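Local coordinates for protein dextranase (Pseudarthrobacter oxydans, PDB 6NZS) that catalyses the endohydrolysis of alpha-1,6-glucosidic linkages in dextran as a glycoside hydrolase of family 49, at residues W13-A18 with F54-I59; F20-P25 with S34-L39; T26-V31 with T236-S241. All coordinates share one frame; numbering follows the deposited sequence.

Contact 1 (W13-A18 with F54-I59); sequences WWHDNA and FTYMSI
The ring nitrogens of Trp13 and His15 converge on one phenol oxygen, that of Tyr56. Trp13 NE1 donates to Tyr56 OH at 2.9 Å, with the oxygen close to the indole plane. His15 NE2 lies 2.7 Å from the same Tyr56 OH in a nearly straight bond (165°). The indole reaches the hydroxyl because CG of Trp13 sits between its backbone N and carbonyl carbon (chi1 54°). A phenylalanine at Tyr56 would probably leave both buried ring nitrogens without this shared partner. One backbone bond, Phe54 N to Trp13 O at 3.0 Å, joins the two backbones.

Phe54 presents its edge to the face of the Trp14 six-membered ring in a T-shaped pair with planes at 82°, while the edge of His15 points at a face of Phe54. At the Phe54 rim, CE1 rests 3.5 Å from Ala18 CB. The four rings of Trp14, His15, Phe54 and Tyr56 thus form an aromatic cluster. It joins the loop between strands 10-11 and 18-20 to strand 51-58 of the N-terminal Ig-like domain, with Trp87 of strand 84-92 against Tyr56 and Arg33 of strand 31-33 against Trp14 and Phe54.

Contact 2 (F20-P25 with S34-L39); sequences FNTTGP and SSFYDL
Ser35, Phe20 and Thr22 carry most of this surface contact, which has no direct hydrogen bond between its two segments. The hydroxyl of Ser35 is the meeting point. Thr22 approaches it with its methyl, CG2 standing 3.3 Å from Ser35 OG, and the Phe20 ring comes near the same oxygen obliquely. Thr22 turns CG2 this way by placing it anti to the carbonyl carbon, while OG1 takes the position between backbone N and carbonyl carbon (chi1 55°). Phe20 brings its ring edge to the backbone next door: CE1 is 3.4 Å from Ser34 O, which lies near the ring plane.

A water supplies the polar link, accepting from Asn21 N at 2.8 Å and lying 2.6 Å from Ser35 OG. Each side is shaped by a local turn motif. Asn21 OD1 accepts from Thr23 N, an Asx turn, and from Gly24 N, completing an Asx motif, in the loop between strands 18-20 and 31-33. Ser34 OG accepts from Phe36 N, an ST turn, and from Tyr37 N, an ST motif leading into strand 37-43 of the Ig-like domain, and also bonds Ser86 OG of strand 84-92. The Phe36 ring is touched obliquely by Thr22 CG2 at CZ, 4.3 Å away. The face of Phe36 lies beneath Ser35 CB, and Met57 of strand 51-58 packs against both Thr22 and Phe36.

Contact 3 (T26-V31 with T236-S241); sequences TGNDEV and TYSMGS
A type I beta turn from Gly27 to Glu30, closed by Glu30 N bonding Gly27 O at 3.0 Å, lies against strand 235-238, with the CA atoms of Asn28 and Ser238 5.9 Å apart and no hydrogen bond running directly between the two segments. Asn28 and Ser238 form one half of the contact. The Ser238 hydroxyl lies against the Asn28 side chain, with OG 3.6 Å from Asn28 CG, while Ser238 CB sits 3.7 Å from Asn28 O. Ser238 OG is hydrogen-bonded to Gln288 NE2 instead of to the asparagine amide.

Thr236 supplies the other half by using its two branches differently. Its methyl CG2 faces the turn backbone, 4.0 Å from Asn28 O. The hydroxyl OG1 approaches Val31, lying 3.2 Å from the valine CG2, a close methyl-to-oxygen approach; its polar partner is Asn17 ND2. Since that amide also bonds Asp29 O, Asn17 links the turn to Thr236 where direct bonds are absent. Within the turn, Glu30 OE1 accepts from Gly27 N at 2.8 Å, the donor standing above the carboxylate plane, which folds the acidic side chain back toward the start of the turn.

The contact brings the loop between strands 18-20 and 31-33 of the Ig-like domain up to the parallel beta-solenoid, in which strand 235-238 lies between strands 217-218 and 260-263. Lys263 of strand 260-263 bonds Gly27 O and Glu30 O, and Val31 also packs against Phe54 and Tyr56 of strand 51-58.

How the contacts relate
The three contacts differ in burial. Contact 1 is buried and aromatic, contact 2 lies at the surface and relies on a water and local turns, and contact 3 is partly buried, with close packing whose polar ends bond to residues beyond its segments. Contacts 1 and 2 share the Ig-like domain and neighbouring strands 37-43 and 51-58, with a probable hydrogen bond between Thr55 O and Ser34 N. Only contact 3 has one of its two segments in the solenoid, although Trp13 and Ser58 of contact 1 also touch it. It connects to contact 1 through the amide of Asn17 and through Val31, whereas its touch with contact 2, Asn21 on Thr26, is slight.

Contact 1 (W13-A18 with F54-I59)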
loop_
_atom_site.group_PDB
_atom_site.type_symbol
_atom_site.label_atom_id
_atom_site.label_comp_id
_atom_site.label_asym_id
_atom_site.label_seq_id
_atom_site.Cartn_x
_atom_site.Cartn_y
_atom_site.Cartn_z
ATOM N N TRP A 13 3.199 21.969 -8.596
ATOM C CA TRP A 13 3.650 22.809 -7.495
ATOM C C TRP A 13 5.102 22.495 -7.165
ATOM O O TRP A 13 5.679 21.513 -7.638
ATOM C CB TRP A 13 2.768 22.655 -6.253
ATOM C CG TRP A 13 2.625 21.243 -5.793
ATOM C CD1 TRP A 13 3.449 20.572 -4.928
ATOM C CD2 TRP A 13 1.603 20.312 -6.182
ATOM N NE1 TRP A 13 3.001 19.288 -4.755
ATOM C CE2 TRP A 13 1.872 19.096 -5.508
ATOM C CE3 TRP A 13 0.484 20.389 -7.027
ATOM C CZ2 TRP A 13 1.059 17.971 -5.647
ATOM C CZ3 TRP A 13 -0.315 19.263 -7.181
ATOM C CH2 TRP A 13 -0.021 18.066 -6.490
ATOM N N TRP A 14 5.680 23.348 -6.321
ATOM C CA TRP A 14 7.063 23.219 -5.900
ATOM C C TRP A 14 7.128 23.443 -4.398
ATOM O O TRP A 14 6.136 23.800 -3.765
ATOM C CB TRP A 14 7.940 24.243 -6.636
ATOM C CG TRP A 14 9.384 23.906 -6.624
ATOM C CD1 TRP A 14 10.369 24.534 -5.915
ATOM C CD2 TRP A 14 10.024 22.865 -7.368
ATOM N NE1 TRP A 14 11.581 23.939 -6.163
ATOM C CE2 TRP A 14 11.399 22.910 -7.051
ATOM C CE3 TRP A 14 9.569 21.893 -8.271
ATOM C CZ2 TRP A 14 12.324 22.023 -7.602
ATOM C CZ3 TRP A 14 10.493 21.017 -8.822
ATOM C CH2 TRP A 14 11.853 21.087 -8.480
ATOM N N HIS A 15 8.314 23.226 -3.827
ATOM C CA HIS A 15 8.595 23.582 -2.437
ATOM C C HIS A 15 9.905 24.354 -2.418
ATOM O O HIS A 15 10.965 23.790 -2.705
ATOM C CB HIS A 15 8.705 22.334 -1.561
ATOM C CG HIS A 15 7.415 21.595 -1.409
ATOM N ND1 HIS A 15 6.447 21.956 -0.494
ATOM C CD2 HIS A 15 6.916 20.532 -2.083
ATOM C CE1 HIS A 15 5.419 21.131 -0.598
ATOM N NE2 HIS A 15 5.672 20.266 -1.564
ATOM N N ASP A 16 9.837 25.643 -2.069
ATOM C CA ASP A 16 11.051 26.452 -2.056
ATOM C C ASP A 16 11.972 26.081 -0.901
ATOM O O ASP A 16 13.153 26.451 -0.920
ATOM C CB ASP A 16 10.705 27.943 -2.015
ATOM C CG ASP A 16 10.096 28.442 -3.315
ATOM O OD1 ASP A 16 10.230 27.764 -4.354
ATOM O OD2 ASP A 16 9.480 29.529 -3.297
ATOM N N ASN A 17 11.457 25.359 0.091
ATOM C CA ASN A 17 12.230 24.835 1.204
ATOM C C ASN A 17 12.728 23.411 0.953
ATOM O O ASN A 17 13.041 22.691 1.913
ATOM C CB ASN A 17 11.399 24.896 2.490
ATOM C CG ASN A 17 10.100 24.111 2.387
ATOM O OD1 ASN A 17 9.474 24.056 1.328
ATOM N ND2 ASN A 17 9.686 23.512 3.488
ATOM N N ALA A 18 12.803 22.992 -0.308
ATOM C CA ALA A 18 13.293 21.659 -0.637
ATOM C C ALA A 18 14.787 21.540 -0.372
ATOM O O ALA A 18 15.542 22.513 -0.484
ATOM C CB ALA A 18 13.030 21.358 -2.111
ATOM N N PHE A 54 6.997 18.944 -8.480
ATOM C CA PHE A 54 7.944 18.495 -7.467
ATOM C C PHE A 54 7.976 16.975 -7.395
ATOM O O PHE A 54 6.942 16.312 -7.514
ATOM C CB PHE A 54 7.531 19.039 -6.102
ATOM C CG PHE A 54 8.622 18.955 -5.078
ATOM C CD1 PHE A 54 9.680 19.855 -5.115
ATOM C CD2 PHE A 54 8.612 17.978 -4.100
ATOM C CE1 PHE A 54 10.697 19.791 -4.186
ATOM C CE2 PHE A 54 9.630 17.911 -3.153
ATOM C CZ PHE A 54 10.671 18.812 -3.193
ATOM N N THR A 55 9.172 16.421 -7.188
ATOM C CA THR A 55 9.323 14.997 -6.898
ATOM C C THR A 55 9.835 14.872 -5.470
ATOM O O THR A 55 10.977 15.251 -5.173
ATOM C CB THR A 55 10.242 14.287 -7.889
ATOM O OG1 THR A 55 9.762 14.493 -9.225
ATOM C CG2 THR A 55 10.268 12.788 -7.603
ATOM N N TYR A 56 8.980 14.347 -4.602
ATOM C CA TYR A 56 9.307 14.039 -3.217
ATOM C C TYR A 56 10.169 12.788 -3.149
ATOM O O TYR A 56 10.269 12.024 -4.107
ATOM C CB TYR A 56 8.020 13.749 -2.442
ATOM C CG TYR A 56 7.045 14.903 -2.450
ATOM C CD1 TYR A 56 7.178 15.941 -1.539
ATOM C CD2 TYR A 56 5.993 14.959 -3.368
ATOM C CE1 TYR A 56 6.302 17.014 -1.540
ATOM C CE2 TYR A 56 5.107 16.023 -3.373
ATOM C CZ TYR A 56 5.272 17.052 -2.463
ATOM O OH TYR A 56 4.394 18.115 -2.469
ATOM N N MET A 57 10.780 12.556 -1.984
ATOM C CA MET A 57 11.538 11.323 -1.789
ATOM C C MET A 57 11.498 10.883 -0.328
ATOM O O MET A 57 11.642 11.700 0.589
ATOM C CB MET A 57 12.998 11.444 -2.261
ATOM C CG MET A 57 13.747 10.110 -2.260
ATOM S SD MET A 57 15.406 10.212 -2.957
ATOM C CE MET A 57 16.236 11.102 -1.655
ATOM N N SER A 58 11.302 9.583 -0.127
ATOM C CA SER A 58 11.361 8.955 1.186
ATOM C C SER A 58 12.532 7.986 1.212
ATOM O O SER A 58 12.825 7.332 0.208
ATOM C CB SER A 58 10.055 8.200 1.451
ATOM O OG SER A 58 10.162 7.360 2.584
ATOM N N ILE A 59 13.232 7.927 2.344
ATOM C CA ILE A 59 14.333 6.981 2.526
ATOM C C ILE A 59 14.096 6.206 3.816
ATOM O O ILE A 59 13.353 6.661 4.702
ATOM C CB ILE A 59 15.715 7.687 2.516
ATOM C CG1 ILE A 59 15.940 8.514 3.787
ATOM C CG2 ILE A 59 15.853 8.562 1.290
ATOM C CD1 ILE A 59 17.364 9.115 3.877
#

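Contact 2 (F20-P25 with S34-L39)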
loop_
_atom_site.group_PDB
_atom_site.type_symbol
_atom_site.label_atom_id
_atom_site.label_comp_id
_atom_site.label_asym_id
_atom_site.label_seq_id
_atom_site.Cartn_x
_atom_site.Cartn_y
_atom_site.Cartn_z
ATOM N N PHE A 20 18.169 18.523 -0.921
ATOM C CA PHE A 20 18.705 17.219 -1.272
ATOM C C PHE A 20 19.298 16.603 -0.012
ATOM O O PHE A 20 20.098 17.244 0.678
ATOM C CB PHE A 20 19.793 17.354 -2.336
ATOM C CG PHE A 20 19.279 17.763 -3.691
ATOM C CD1 PHE A 20 18.400 16.952 -4.398
ATOM C CD2 PHE A 20 19.682 18.962 -4.264
ATOM C CE1 PHE A 20 17.930 17.331 -5.651
ATOM C CE2 PHE A 20 19.220 19.348 -5.517
ATOM C CZ PHE A 20 18.341 18.530 -6.215
ATOM N N ASN A 21 18.903 15.367 0.293
ATOM C CA ASN A 21 19.387 14.704 1.499
ATOM C C ASN A 21 19.116 13.213 1.338
ATOM O O ASN A 21 17.951 12.792 1.348
ATOM C CB ASN A 21 18.674 15.273 2.727
ATOM C CG ASN A 21 19.173 14.683 4.029
ATOM O OD1 ASN A 21 19.652 13.549 4.073
ATOM N ND2 ASN A 21 19.029 15.446 5.117
ATOM N N THR A 22 20.180 12.421 1.202
ATOM C CA THR A 22 20.067 10.970 1.104
ATOM C C THR A 22 20.573 10.261 2.348
ATOM O O THR A 22 20.670 9.031 2.345
ATOM C CB THR A 22 20.808 10.431 -0.120
ATOM O OG1 THR A 22 22.180 10.861 -0.081
ATOM C CG2 THR A 22 20.150 10.898 -1.411
ATOM N N THR A 23 20.905 10.999 3.408
ATOM C CA THR A 23 21.647 10.430 4.525
ATOM C C THR A 23 20.976 10.546 5.883
ATOM O O THR A 23 21.352 9.794 6.787
ATOM C CB THR A 23 23.049 11.058 4.636
ATOM O OG1 THR A 23 22.925 12.440 4.972
ATOM C CG2 THR A 23 23.818 10.920 3.326
ATOM N N GLY A 24 20.032 11.460 6.073
ATOM C CA GLY A 24 19.502 11.688 7.392
ATOM C C GLY A 24 18.178 12.415 7.369
ATOM O O GLY A 24 17.630 12.731 6.308
ATOM N N PRO A 25 17.625 12.675 8.551
ATOM C CA PRO A 25 16.320 13.338 8.622
ATOM C C PRO A 25 16.420 14.771 8.137
ATOM O O PRO A 25 17.421 15.455 8.362
ATOM C CB PRO A 25 15.980 13.286 10.117
ATOM C CG PRO A 25 17.308 13.176 10.795
ATOM C CD PRO A 25 18.148 12.328 9.882
ATOM N N SER A 34 13.661 14.544 -4.456
ATOM C CA SER A 34 14.340 13.402 -5.068
ATOM C C SER A 34 15.706 13.788 -5.624
ATOM O O SER A 34 15.834 14.743 -6.396
ATOM C CB SER A 34 13.500 12.816 -6.201
ATOM O OG SER A 34 14.183 11.735 -6.837
ATOM N N SER A 35 16.727 13.017 -5.241
ATOM C CA SER A 35 18.059 13.177 -5.808
ATOM C C SER A 35 18.193 12.547 -7.183
ATOM O O SER A 35 19.202 12.775 -7.859
ATOM C CB SER A 35 19.086 12.499 -4.904
ATOM O OG SER A 35 19.073 13.088 -3.619
ATOM N N PHE A 36 17.202 11.781 -7.627
ATOM C CA PHE A 36 17.402 10.880 -8.746
ATOM C C PHE A 36 16.565 11.181 -9.973
ATOM O O PHE A 36 16.965 10.772 -11.067
ATOM C CB PHE A 36 17.176 9.429 -8.293
ATOM C CG PHE A 36 17.995 9.077 -7.099
ATOM C CD1 PHE A 36 19.349 8.848 -7.241
ATOM C CD2 PHE A 36 17.442 9.035 -5.831
ATOM C CE1 PHE A 36 20.141 8.556 -6.150
ATOM C CE2 PHE A 36 18.237 8.738 -4.734
ATOM C CZ PHE A 36 19.580 8.503 -4.898
ATOM N N TYR A 37 15.442 11.890 -9.840
ATOM C CA TYR A 37 14.540 12.140 -10.960
ATOM C C TYR A 37 14.053 13.577 -10.947
ATOM O O TYR A 37 13.820 14.152 -9.881
ATOM C CB TYR A 37 13.304 11.216 -10.890
ATOM C CG TYR A 37 13.717 9.778 -10.814
ATOM C CD1 TYR A 37 14.100 9.100 -11.959
ATOM C CD2 TYR A 37 13.795 9.112 -9.594
ATOM C CE1 TYR A 37 14.523 7.793 -11.910
ATOM C CE2 TYR A 37 14.226 7.790 -9.530
ATOM C CZ TYR A 37 14.591 7.143 -10.698
ATOM O OH TYR A 37 15.029 5.843 -10.683
ATOM N N ASP A 38 13.893 14.141 -12.142
ATOM C CA ASP A 38 13.185 15.398 -12.339
ATOM C C ASP A 38 12.017 15.150 -13.277
ATOM O O ASP A 38 12.128 14.358 -14.216
ATOM C CB ASP A 38 14.095 16.466 -12.956
ATOM C CG ASP A 38 15.154 16.955 -11.990
ATOM O OD1 ASP A 38 14.810 17.236 -10.828
ATOM O OD2 ASP A 38 16.334 17.067 -12.400
ATOM N N LEU A 39 10.899 15.831 -13.028
ATOM C CA LEU A 39 9.686 15.626 -13.810
ATOM C C LEU A 39 9.102 16.960 -14.263
ATOM O O LEU A 39 9.039 17.918 -13.487
ATOM C CB LEU A 39 8.657 14.858 -12.974
ATOM C CG LEU A 39 7.411 14.343 -13.687
ATOM C CD1 LEU A 39 6.981 13.004 -13.100
ATOM C CD2 LEU A 39 6.290 15.331 -13.537
HETATM O O HOH W 1 17.523 14.085 -1.745
#

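Contact 3 (T26-V31 with T236-S241)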
loop_
_atom_site.group_PDB
_atom_site.type_symbol
_atom_site.label_atom_id
_atom_site.label_comp_id
_atom_site.label_asym_id
_atom_site.label_seq_id
_atom_site.Cartn_x
_atom_site.Cartn_y
_atom_site.Cartn_z
ATOM N N THR A 26 15.381 15.222 7.445
ATOM C CA THR A 26 15.365 16.617 7.050
ATOM C C THR A 26 14.920 17.482 8.228
ATOM O O THR A 26 14.327 17.001 9.201
ATOM C CB THR A 26 14.444 16.826 5.850
ATOM O OG1 THR A 26 13.133 16.353 6.175
ATOM C CG2 THR A 26 14.964 16.047 4.655
ATOM N N GLY A 27 15.230 18.773 8.136
ATOM C CA GLY A 27 14.786 19.704 9.155
ATOM C C GLY A 27 13.276 19.826 9.193
ATOM O O GLY A 27 12.567 19.468 8.251
ATOM N N ASN A 28 12.776 20.344 10.321
ATOM C CA ASN A 28 11.332 20.479 10.490
ATOM C C ASN A 28 10.713 21.323 9.386
ATOM O O ASN A 28 9.571 21.075 8.981
ATOM C CB ASN A 28 11.025 21.092 11.855
ATOM C CG ASN A 28 11.230 20.111 12.985
ATOM O OD1 ASN A 28 11.644 18.974 12.766
ATOM N ND2 ASN A 28 10.940 20.544 14.209
ATOM N N ASP A 29 11.454 22.302 8.874
ATOM C CA ASP A 29 10.965 23.227 7.864
ATOM C C ASP A 29 11.471 22.897 6.465
ATOM O O ASP A 29 11.449 23.767 5.588
ATOM C CB ASP A 29 11.345 24.662 8.241
ATOM C CG ASP A 29 12.854 24.852 8.392
ATOM O OD1 ASP A 29 13.602 23.846 8.431
ATOM O OD2 ASP A 29 13.293 26.021 8.475
ATOM N N GLU A 30 11.923 21.666 6.237
ATOM C CA GLU A 30 12.472 21.239 4.956
ATOM C C GLU A 30 11.634 20.105 4.373
ATOM O O GLU A 30 10.968 19.363 5.098
ATOM C CB GLU A 30 13.921 20.759 5.124
ATOM C CG GLU A 30 14.884 21.863 5.561
ATOM C CD GLU A 30 16.281 21.344 5.841
ATOM O OE1 GLU A 30 16.439 20.116 6.002
ATOM O OE2 GLU A 30 17.222 22.172 5.899
ATOM N N VAL A 31 11.687 19.969 3.046
ATOM C CA VAL A 31 11.053 18.863 2.330
ATOM C C VAL A 31 12.125 18.158 1.509
ATOM O O VAL A 31 12.859 18.808 0.758
ATOM C CB VAL A 31 9.927 19.363 1.404
ATOM C CG1 VAL A 31 9.328 18.198 0.620
ATOM C CG2 VAL A 31 8.840 20.082 2.202
ATOM N N THR A 236 4.641 23.891 4.226
ATOM C CA THR A 236 5.180 22.817 5.050
ATOM C C THR A 236 4.819 23.042 6.511
ATOM O O THR A 236 4.923 24.166 7.017
ATOM C CB THR A 236 6.707 22.717 4.892
ATOM O OG1 THR A 236 7.017 22.418 3.526
ATOM C CG2 THR A 236 7.288 21.628 5.800
ATOM N N TYR A 237 4.415 21.963 7.181
ATOM C CA TYR A 237 3.934 22.000 8.556
ATOM C C TYR A 237 4.546 20.837 9.328
ATOM O O TYR A 237 4.757 19.756 8.775
ATOM C CB TYR A 237 2.398 21.899 8.597
ATOM C CG TYR A 237 1.715 22.851 7.635
ATOM C CD1 TYR A 237 1.537 22.521 6.292
ATOM C CD2 TYR A 237 1.246 24.085 8.072
ATOM C CE1 TYR A 237 0.923 23.401 5.409
ATOM C CE2 TYR A 237 0.617 24.964 7.209
ATOM C CZ TYR A 237 0.456 24.624 5.879
ATOM O OH TYR A 237 -0.162 25.514 5.031
ATOM N N SER A 238 4.828 21.058 10.615
ATOM C CA SER A 238 5.563 20.094 11.430
ATOM C C SER A 238 4.872 19.908 12.775
ATOM O O SER A 238 4.727 20.870 13.536
ATOM C CB SER A 238 7.003 20.569 11.652
ATOM O OG SER A 238 7.653 19.748 12.611
ATOM N N MET A 239 4.469 18.671 13.078
ATOM C CA MET A 239 3.929 18.346 14.396
ATOM C C MET A 239 5.006 17.943 15.392
ATOM O O MET A 239 4.759 17.983 16.603
ATOM C CB MET A 239 2.885 17.226 14.300
ATOM C CG MET A 239 1.571 17.634 13.637
ATOM S SD MET A 239 0.286 16.391 13.850
ATOM C CE MET A 239 -0.802 16.781 12.480
ATOM N N GLY A 240 6.186 17.565 14.914
ATOM C CA GLY A 240 7.262 17.103 15.766
ATOM C C GLY A 240 7.191 15.611 16.044
ATOM O O GLY A 240 6.200 14.931 15.770
ATOM N N SER A 241 8.278 15.090 16.617
ATOM C CA SER A 241 8.332 13.672 16.951
ATOM C C SER A 241 7.493 13.307 18.168
ATOM O O SER A 241 7.254 12.115 18.397
ATOM C CB SER A 241 9.782 13.260 17.217
ATOM O OG SER A 241 10.298 13.960 18.340
#